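Local atomic coordinates of sugar ABC transporter, sugar-binding protein (Streptococcus pneumoniae, PDB entry 2HEU), a protein that probably binds a sugar outside the cell and delivers it to an ABC transporter for uptake. Residues P212-D217 with G387-L392; A172-L177 with L375-V380; A370-L375 with A394-M399. All blocks are in the same frame, centred on the assembly; numbering follows the deposited sequence.

How the contacts relate
All three contacts are joined by a C-terminal pair of consecutive helices, 370-382 and 385-396. Contact 3 lies between these two helices; contact 1 sets the second against helix 212-222, and contact 2 sets the first against the turn that precedes helix 178-189. The contact centres lie 12 to 14 Å apart, and Leu375 belongs to both contact 2 and contact 3. The sites touch directly: Leu392 CD2 is 3.7 Å from Leu375 CD1, and the methyl CB of Ala174 lies 3.4 Å from the backbone oxygen His373 O. No sugar occupies this apo structure, and the sodium site formed with Lys103 and Glu335 uses none of the contacting residues.

Contact 1 of 3, residues P212-D217 with G387-L392; sequences PIMKDD and GMVNDL
The carboxylate of Asp217 is the flat group that touches across this contact: its OD2 meets the methyl CE of Met388 at 3.8 Å. The meeting is a van der Waals one, without a hydrogen bond, and OD2 is the oxygen concerned. The Asp217 side chain also touches Ala184 and Phe185 of helix 178-189, which places this buried acid where three helices converge. The remaining contact is apolar and turns on Met214. Its CG lies 3.7 Å from Val389 CG2, while its terminal CE reaches Leu392 CD1, also at 3.7 Å, the two side chains meeting tip to tip. The sulfur stays close to the same leucine branch, with SD 3.8 Å from Leu392 CD1. A third neighbour is Met388, whose CE comes within 3.9 Å of Met214 CE as the two thioether chains pass obliquely. This example illustrates how helices in the C-terminal lobe of a solute-binding protein can be joined without close backbone packing. The axes of the two short helical segments approach only to 12.0 Å, with 117° between their N-to-C directions, so long, bent side chains fill the interval. Met214 places CG opposite its backbone nitrogen (chi1 -151°), sending the chain across the gap, and further bends at chi2 and chi3 set the methyl among Met388, Val389 and Leu392. In Met388 the chain runs extended until its last torsion, where a bend (chi3 66°) turns CE toward helix 212-222, where it touches both Asp217 and Met214. Ile207, from a loop, touches both Met214 and Leu392 and so continues the hydrophobic surface, and Leu209 packs on Val389.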
loop_
_atom_site.group_PDB
_atom_site.type_symbol
_atom_site.label_atom_id
_atom_site.label_comp_id
_atom_site.label_asym_id
_atom_site.label_seq_id
_atom_site.Cartn_x
_atom_site.Cartn_y
_atom_site.Cartn_z
ATOM N N PRO A 212 -8.696 26.733 1.647
ATOM C CA PRO A 212 -9.036 25.944 2.841
ATOM C C PRO A 212 -8.431 24.569 2.876
ATOM O O PRO A 212 -8.011 24.076 3.934
ATOM C CB PRO A 212 -10.539 25.954 2.824
ATOM C CG PRO A 212 -10.880 27.287 2.226
ATOM C CD PRO A 212 -9.886 27.438 1.147
ATOM N N ILE A 213 -8.390 23.895 1.730
ATOM C CA ILE A 213 -7.848 22.536 1.670
ATOM C C ILE A 213 -6.368 22.562 2.020
ATOM O O ILE A 213 -5.863 21.689 2.734
ATOM C CB ILE A 213 -8.104 21.853 0.302
ATOM C CG1 ILE A 213 -9.592 21.542 0.171
ATOM C CG2 ILE A 213 -7.253 20.642 0.119
ATOM C CD1 ILE A 213 -10.088 21.295 -1.251
ATOM N N MET A 214 -5.638 23.532 1.484
ATOM C CA MET A 214 -4.207 23.657 1.773
ATOM C C MET A 214 -4.021 23.975 3.225
ATOM O O MET A 214 -3.113 23.420 3.879
ATOM C CB MET A 214 -3.597 24.717 0.889
ATOM C CG MET A 214 -2.274 24.595 0.536
ATOM S SD MET A 214 -1.699 23.007 -0.127
ATOM C CE MET A 214 -0.446 22.718 1.081
ATOM N N LYS A 215 -4.839 24.853 3.853
ATOM C CA LYS A 215 -4.739 25.151 5.249
ATOM C C LYS A 215 -4.901 23.884 6.079
ATOM O O LYS A 215 -4.189 23.651 7.068
ATOM C CB LYS A 215 -5.771 26.201 5.664
ATOM C CG LYS A 215 -5.461 27.582 5.103
ATOM C CD LYS A 215 -6.615 28.568 5.478
ATOM C CE LYS A 215 -6.381 29.961 4.890
ATOM N NZ LYS A 215 -5.253 30.599 5.455
ATOM N N ASP A 216 -5.871 23.056 5.707
ATOM C CA ASP A 216 -6.104 21.801 6.444
ATOM C C ASP A 216 -4.944 20.823 6.244
ATOM O O ASP A 216 -4.531 20.158 7.186
ATOM C CB ASP A 216 -7.416 21.170 6.042
ATOM C CG ASP A 216 -8.674 21.856 6.678
ATOM O OD1 ASP A 216 -8.511 22.586 7.654
ATOM O OD2 ASP A 216 -9.779 21.572 6.216
ATOM N N ASP A 217 -4.453 20.709 5.008
ATOM C CA ASP A 217 -3.275 19.847 4.789
ATOM C C ASP A 217 -2.105 20.309 5.668
ATOM O O ASP A 217 -1.420 19.478 6.255
ATOM C CB ASP A 217 -2.880 19.914 3.317
ATOM C CG ASP A 217 -1.599 19.170 3.048
ATOM O OD1 ASP A 217 -1.749 17.876 3.126
ATOM O OD2 ASP A 217 -0.544 19.734 2.824
ATOM N N GLY A 387 6.699 27.594 0.277
ATOM C CA GLY A 387 7.579 26.733 -0.451
ATOM C C GLY A 387 6.935 25.404 -0.795
ATOM O O GLY A 387 7.094 24.863 -1.870
ATOM N N MET A 388 6.187 24.827 0.172
ATOM C CA MET A 388 5.496 23.573 -0.082
ATOM C C MET A 388 4.432 23.737 -1.162
ATOM O O MET A 388 4.300 22.890 -2.035
ATOM C CB MET A 388 4.915 22.990 1.232
ATOM C CG MET A 388 4.204 21.690 1.002
ATOM S SD MET A 388 3.822 20.764 2.472
ATOM C CE MET A 388 2.628 21.790 3.318
ATOM N N VAL A 389 3.647 24.820 -1.101
ATOM C CA VAL A 389 2.674 25.107 -2.160
ATOM C C VAL A 389 3.364 25.237 -3.489
ATOM O O VAL A 389 2.909 24.668 -4.501
ATOM C CB VAL A 389 1.860 26.344 -1.785
ATOM C CG1 VAL A 389 1.017 26.802 -2.976
ATOM C CG2 VAL A 389 0.991 26.075 -0.562
ATOM N N ASN A 390 4.448 25.980 -3.545
ATOM C CA ASN A 390 5.183 26.118 -4.778
ATOM C C ASN A 390 5.657 24.773 -5.307
ATOM O O ASN A 390 5.570 24.474 -6.516
ATOM C CB ASN A 390 6.348 27.062 -4.566
ATOM C CG ASN A 390 5.948 28.511 -4.367
ATOM O OD1 ASN A 390 4.805 28.886 -4.614
ATOM N ND2 ASN A 390 6.895 29.292 -3.878
ATOM N N ASP A 391 6.170 23.919 -4.408
ATOM C CA ASP A 391 6.600 22.581 -4.769
ATOM C C ASP A 391 5.477 21.740 -5.313
ATOM O O ASP A 391 5.673 20.943 -6.246
ATOM C CB ASP A 391 7.216 21.868 -3.560
ATOM C CG ASP A 391 8.529 22.391 -3.064
ATOM O OD1 ASP A 391 9.201 23.119 -3.758
ATOM O OD2 ASP A 391 8.901 21.960 -1.930
ATOM N N LEU A 392 4.321 21.825 -4.702
ATOM C CA LEU A 392 3.150 21.072 -5.175
ATOM C C LEU A 392 2.807 21.487 -6.578
ATOM O O LEU A 392 2.591 20.635 -7.459
ATOM C CB LEU A 392 1.931 21.307 -4.244
ATOM C CG LEU A 392 2.019 20.549 -2.893
ATOM C CD1 LEU A 392 1.101 21.189 -1.894
ATOM C CD2 LEU A 392 1.680 19.077 -3.067
#

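Contact 2 of 3, residues A172-L177 with L375-V380; sequences ADAWTL and LTMNYV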
loop_
_atom_site.group_PDB
_atom_site.type_symbol
_atom_site.label_atom_id
_atom_site.label_comp_id
_atom_site.label_asym_id
_atom_site.label_seq_id
_atom_site.Cartn_x
_atom_site.Cartn_y
_atom_site.Cartn_z
ATOM N N ALA A 172 15.818 11.237 6.425
ATOM C CA ALA A 172 16.578 10.912 5.213
ATOM C C ALA A 172 15.758 10.080 4.212
ATOM O O ALA A 172 16.221 9.939 3.075
ATOM C CB ALA A 172 17.846 10.159 5.567
ATOM N N ASP A 173 14.568 9.509 4.573
ATOM C CA ASP A 173 13.810 8.674 3.728
ATOM C C ASP A 173 12.390 9.249 3.595
ATOM O O ASP A 173 11.431 8.842 4.271
ATOM C CB ASP A 173 13.753 7.241 4.275
ATOM C CG ASP A 173 15.027 6.469 4.057
ATOM O OD1 ASP A 173 15.578 6.618 2.947
ATOM O OD2 ASP A 173 15.437 5.663 4.807
ATOM N N ALA A 174 12.292 10.213 2.707
ATOM C CA ALA A 174 11.038 10.975 2.504
ATOM C C ALA A 174 9.858 10.088 2.151
ATOM O O ALA A 174 8.723 10.427 2.497
ATOM C CB ALA A 174 11.282 12.012 1.394
ATOM N N TRP A 175 10.111 8.966 1.436
ATOM C CA TRP A 175 9.000 8.080 1.047
ATOM C C TRP A 175 8.174 7.673 2.231
ATOM O O TRP A 175 6.984 7.342 2.084
ATOM C CB TRP A 175 9.519 6.849 0.315
ATOM C CG TRP A 175 10.383 5.934 1.114
ATOM C CD1 TRP A 175 11.754 5.860 1.143
ATOM C CD2 TRP A 175 9.939 4.899 1.990
ATOM N NE1 TRP A 175 12.166 4.824 1.965
ATOM C CE2 TRP A 175 11.056 4.254 2.504
ATOM C CE3 TRP A 175 8.681 4.445 2.409
ATOM C CZ2 TRP A 175 10.980 3.121 3.418
ATOM C CZ3 TRP A 175 8.611 3.399 3.312
ATOM C CH2 TRP A 175 9.760 2.776 3.787
ATOM N N THR A 176 8.741 7.594 3.430
ATOM C CA THR A 176 8.023 7.156 4.576
ATOM C C THR A 176 6.760 7.974 4.904
ATOM O O THR A 176 5.873 7.452 5.570
ATOM C CB THR A 176 8.921 7.061 5.860
ATOM O OG1 THR A 176 9.389 8.368 6.179
ATOM C CG2 THR A 176 10.079 6.071 5.697
ATOM N N LEU A 177 6.764 9.229 4.480
ATOM C CA LEU A 177 5.625 10.137 4.712
ATOM C C LEU A 177 4.690 10.309 3.509
ATOM O O LEU A 177 3.764 11.101 3.581
ATOM C CB LEU A 177 6.120 11.507 5.211
ATOM C CG LEU A 177 6.806 11.479 6.559
ATOM C CD1 LEU A 177 7.160 12.899 6.967
ATOM C CD2 LEU A 177 5.972 10.772 7.627
ATOM N N LEU A 375 8.728 16.935 -1.252
ATOM C CA LEU A 375 8.122 18.171 -0.762
ATOM C C LEU A 375 7.491 17.954 0.609
ATOM O O LEU A 375 7.458 18.877 1.443
ATOM C CB LEU A 375 7.144 18.748 -1.763
ATOM C CG LEU A 375 5.840 17.998 -2.062
ATOM C CD1 LEU A 375 4.732 18.302 -1.054
ATOM C CD2 LEU A 375 5.347 18.255 -3.487
ATOM N N THR A 376 7.008 16.748 0.885
ATOM C CA THR A 376 6.405 16.434 2.147
ATOM C C THR A 376 7.442 16.490 3.265
ATOM O O THR A 376 7.276 17.179 4.290
ATOM C CB THR A 376 5.750 15.049 2.107
ATOM O OG1 THR A 376 4.692 15.063 1.109
ATOM C CG2 THR A 376 5.162 14.660 3.457
ATOM N N MET A 377 8.561 15.766 3.071
ATOM C CA MET A 377 9.588 15.717 4.118
ATOM C C MET A 377 10.253 17.088 4.234
ATOM O O MET A 377 10.629 17.499 5.346
ATOM C CB MET A 377 10.595 14.630 3.810
ATOM C CG MET A 377 11.583 14.375 4.964
ATOM S SD MET A 377 10.816 13.871 6.509
ATOM C CE MET A 377 10.445 12.164 6.149
ATOM N N ASN A 378 10.436 17.795 3.127
ATOM C CA ASN A 378 11.088 19.127 3.217
ATOM C C ASN A 378 10.235 20.067 4.007
ATOM O O ASN A 378 10.780 20.949 4.682
ATOM C CB ASN A 378 11.340 19.696 1.817
ATOM C CG ASN A 378 12.509 19.084 1.122
ATOM O OD1 ASN A 378 13.173 18.211 1.670
ATOM N ND2 ASN A 378 12.752 19.400 -0.142
ATOM N N TYR A 379 8.918 19.937 3.987
ATOM C CA TYR A 379 8.075 20.743 4.860
ATOM C C TYR A 379 8.291 20.381 6.318
ATOM O O TYR A 379 8.390 21.252 7.188
ATOM C CB TYR A 379 6.579 20.637 4.473
ATOM C CG TYR A 379 5.734 21.509 5.368
ATOM C CD1 TYR A 379 5.752 22.889 5.204
ATOM C CD2 TYR A 379 5.003 20.998 6.393
ATOM C CE1 TYR A 379 5.086 23.730 6.072
ATOM C CE2 TYR A 379 4.292 21.798 7.278
ATOM C CZ TYR A 379 4.360 23.198 7.115
ATOM O OH TYR A 379 3.738 24.041 7.973
ATOM N N VAL A 380 8.348 19.095 6.640
ATOM C CA VAL A 380 8.646 18.705 8.039
ATOM C C VAL A 380 9.986 19.330 8.460
ATOM O O VAL A 380 10.086 19.830 9.580
ATOM C CB VAL A 380 8.582 17.211 8.212
ATOM C CG1 VAL A 380 8.900 16.832 9.684
ATOM C CG2 VAL A 380 7.226 16.661 7.809
#
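Ala174 and Met377 bring the backbones close, with CA atoms 5.2 Å apart, where the 3-10 turn 174-177 rests on helix 370-382. The small side chain of Ala174 permits this approach, for its CB sits 3.6 Å from Met377 CB, at the root of the longer residue. Met377 then does most of the reaching. CG lies anti to the backbone nitrogen (chi1 -171°), and bends at chi2 and chi3 fold the thioether so that CE ends against Leu177. There CE meets Leu177 CD1 at 3.5 Å, tighter than an ordinary methyl contact, and the two side chains cross at about a right angle. The same leucine branch also touches Val380 CG2, one helical turn further on, at 3.9 Å. Closer to the leucine backbone, Leu177 CB packs against the methyl CG2 of Thr376 at 3.7 Å. Thr376 thus offers its methyl to the turn while OG1 bonds to Phe372 O within its own helix and to Asn181. One carbonyl of the turn is satisfied locally: Asp173 O accepts both Thr176 N and Thr176 OG1, the hydroxyl at 2.8 Å and arriving nearly in line with the carbonyl (168°). Asp173 OD2 is taken by Tyr239 N, and Thr176 O by Tyr129 OH. Leu177 holds the N-cap position of helix 178-189, so the contact joins the start of that helix to helix 370-382. With no hydrogen bond between the two segments, their mutual hold depends on apolar fit, while the hydrogen bonds of the turn are made within itself and to other parts of the chain.

Contact 3 of 3, residues A370-L375 with A394-M399; sequences ADFHTL and AFFNPM
Ring-to-backbone contact comes first: the Phe395 ring lies against the opening turn of helix 370-382, with Phe372 N 4.0 Å above its plane and over the ring centre. The carbonyl carbon of Asp371 lies over the same face. Aliphatic carbons extend this cover, since Asp371 CB is 3.6 Å from Phe395 CD1 and Phe372 CB is 3.7 Å from Phe395 CE2. The CB of Phe395 already points at the other helix, and with CG anti to the backbone nitrogen (chi1 174°) the ring is laid against its backbone. On the opposite face the methyl CE of Met399 sits 3.4 Å above the plane, toward the rim, so the ring is sandwiched between a helix and a residue near the chain's C-terminus. The setting is a helical hairpin: helices 370-382 and 385-396 follow each other directly, and this contact lies near its open end. Ring-to-ring contacts are looser across the segments, with Phe372 CD1 4.3 Å from Phe396 CZ. Within 394-399, Phe395 CD2 rests over the centre of the Phe396 ring, 3.5 Å from its plane. Trp366 ties the aromatics together, meeting both Phe395 and Phe396 edge-to-face and also touching the ring of Phe372. A purely aliphatic touch lies deeper in the hairpin, where Leu375 CD2 stands 4.4 Å from Phe395 CB.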
loop_
_atom_site.group_PDB
_atom_site.type_symbol
_atom_site.label_atom_id
_atom_site.label_comp_id
_atom_site.label_asym_id
_atom_site.label_seq_id
_atom_site.Cartn_x
_atom_site.Cartn_y
_atom_site.Cartn_z
ATOM N N ALA A 370 8.243 10.608 -6.536
ATOM C CA ALA A 370 9.326 10.933 -5.640
ATOM C C ALA A 370 9.296 12.406 -5.211
ATOM O O ALA A 370 9.587 12.701 -4.054
ATOM C CB ALA A 370 10.728 10.648 -6.308
ATOM N N ASP A 371 8.982 13.327 -6.114
ATOM C CA ASP A 371 8.981 14.713 -5.747
ATOM C C ASP A 371 7.908 15.077 -4.747
ATOM O O ASP A 371 8.049 16.059 -3.990
ATOM C CB ASP A 371 8.935 15.627 -6.952
ATOM C CG ASP A 371 10.189 15.635 -7.796
ATOM O OD1 ASP A 371 11.169 14.954 -7.450
ATOM O OD2 ASP A 371 10.184 16.311 -8.852
ATOM N N PHE A 372 6.831 14.296 -4.693
ATOM C CA PHE A 372 5.798 14.459 -3.685
ATOM C C PHE A 372 6.352 14.022 -2.338
ATOM O O PHE A 372 6.136 14.681 -1.284
ATOM C CB PHE A 372 4.525 13.663 -4.032
ATOM C CG PHE A 372 3.418 13.888 -3.083
ATOM C CD1 PHE A 372 2.568 14.994 -3.177
ATOM C CD2 PHE A 372 3.165 12.982 -2.042
ATOM C CE1 PHE A 372 1.519 15.179 -2.274
ATOM C CE2 PHE A 372 2.145 13.176 -1.131
ATOM C CZ PHE A 372 1.298 14.261 -1.270
ATOM N N HIS A 373 7.088 12.893 -2.300
ATOM C CA HIS A 373 7.761 12.495 -1.043
ATOM C C HIS A 373 8.634 13.623 -0.558
ATOM O O HIS A 373 8.631 14.032 0.617
ATOM C CB HIS A 373 8.626 11.245 -1.248
ATOM C CG HIS A 373 7.946 10.096 -1.910
ATOM N ND1 HIS A 373 8.700 9.058 -2.348
ATOM C CD2 HIS A 373 6.649 9.848 -2.216
ATOM C CE1 HIS A 373 7.868 8.196 -2.903
ATOM N NE2 HIS A 373 6.612 8.596 -2.805
ATOM N N THR A 374 9.454 14.167 -1.467
ATOM C CA THR A 374 10.450 15.167 -1.112
ATOM C C THR A 374 9.771 16.430 -0.560
ATOM O O THR A 374 10.228 16.984 0.425
ATOM C CB THR A 374 11.323 15.494 -2.323
ATOM O OG1 THR A 374 11.987 14.291 -2.703
ATOM C CG2 THR A 374 12.275 16.647 -2.090
ATOM N N LEU A 375 8.728 16.935 -1.252
ATOM C CA LEU A 375 8.122 18.171 -0.762
ATOM C C LEU A 375 7.491 17.954 0.609
ATOM O O LEU A 375 7.458 18.877 1.443
ATOM C CB LEU A 375 7.144 18.748 -1.763
ATOM C CG LEU A 375 5.840 17.998 -2.062
ATOM C CD1 LEU A 375 4.732 18.302 -1.054
ATOM C CD2 LEU A 375 5.347 18.255 -3.487
ATOM N N ALA A 394 4.784 22.869 -8.783
ATOM C CA ALA A 394 5.850 22.474 -9.678
ATOM C C ALA A 394 5.758 21.025 -10.046
ATOM O O ALA A 394 6.042 20.625 -11.174
ATOM C CB ALA A 394 7.219 22.806 -9.071
ATOM N N PHE A 395 5.346 20.194 -9.076
ATOM C CA PHE A 395 5.210 18.740 -9.295
ATOM C C PHE A 395 4.011 18.393 -10.140
ATOM O O PHE A 395 4.106 17.555 -11.030
ATOM C CB PHE A 395 5.113 18.078 -7.899
ATOM C CG PHE A 395 4.838 16.606 -7.936
ATOM C CD1 PHE A 395 5.705 15.738 -8.564
ATOM C CD2 PHE A 395 3.696 16.090 -7.338
ATOM C CE1 PHE A 395 5.451 14.361 -8.564
ATOM C CE2 PHE A 395 3.452 14.740 -7.352
ATOM C CZ PHE A 395 4.306 13.877 -7.939
ATOM N N PHE A 396 2.847 19.029 -9.883
ATOM C CA PHE A 396 1.638 18.663 -10.601
ATOM C C PHE A 396 1.506 19.380 -11.911
ATOM O O PHE A 396 0.851 18.824 -12.845
ATOM C CB PHE A 396 0.383 18.855 -9.721
ATOM C CG PHE A 396 0.277 17.822 -8.624
ATOM C CD1 PHE A 396 0.043 16.479 -8.964
ATOM C CD2 PHE A 396 0.440 18.145 -7.293
ATOM C CE1 PHE A 396 -0.021 15.504 -8.005
ATOM C CE2 PHE A 396 0.374 17.176 -6.306
ATOM C CZ PHE A 396 0.154 15.850 -6.688
ATOM N N ASN A 397 2.063 20.569 -12.094
ATOM C CA ASN A 397 1.889 21.293 -13.364
ATOM C C ASN A 397 2.241 20.446 -14.566
ATOM O O ASN A 397 1.477 20.506 -15.561
ATOM C CB ASN A 397 2.685 22.606 -13.354
ATOM C CG ASN A 397 2.007 23.698 -12.542
ATOM O OD1 ASN A 397 0.810 23.655 -12.222
ATOM N ND2 ASN A 397 2.776 24.731 -12.304
ATOM N N PRO A 398 3.351 19.727 -14.623
ATOM C CA PRO A 398 3.678 18.975 -15.855
ATOM C C PRO A 398 2.624 17.925 -16.183
ATOM O O PRO A 398 2.488 17.517 -17.349
ATOM C CB PRO A 398 5.041 18.388 -15.584
ATOM C CG PRO A 398 5.623 19.303 -14.548
ATOM C CD PRO A 398 4.452 19.667 -13.646
ATOM N N MET A 399 1.914 17.414 -15.185
ATOM C CA MET A 399 0.905 16.375 -15.384
ATOM C C MET A 399 -0.313 16.966 -16.037
ATOM O O MET A 399 -1.161 16.191 -16.561
ATOM C CB MET A 399 0.542 15.706 -14.110
ATOM C CG MET A 399 1.773 15.211 -13.294
ATOM S SD MET A 399 1.249 14.189 -11.940
ATOM C CE MET A 399 2.754 14.227 -10.919
#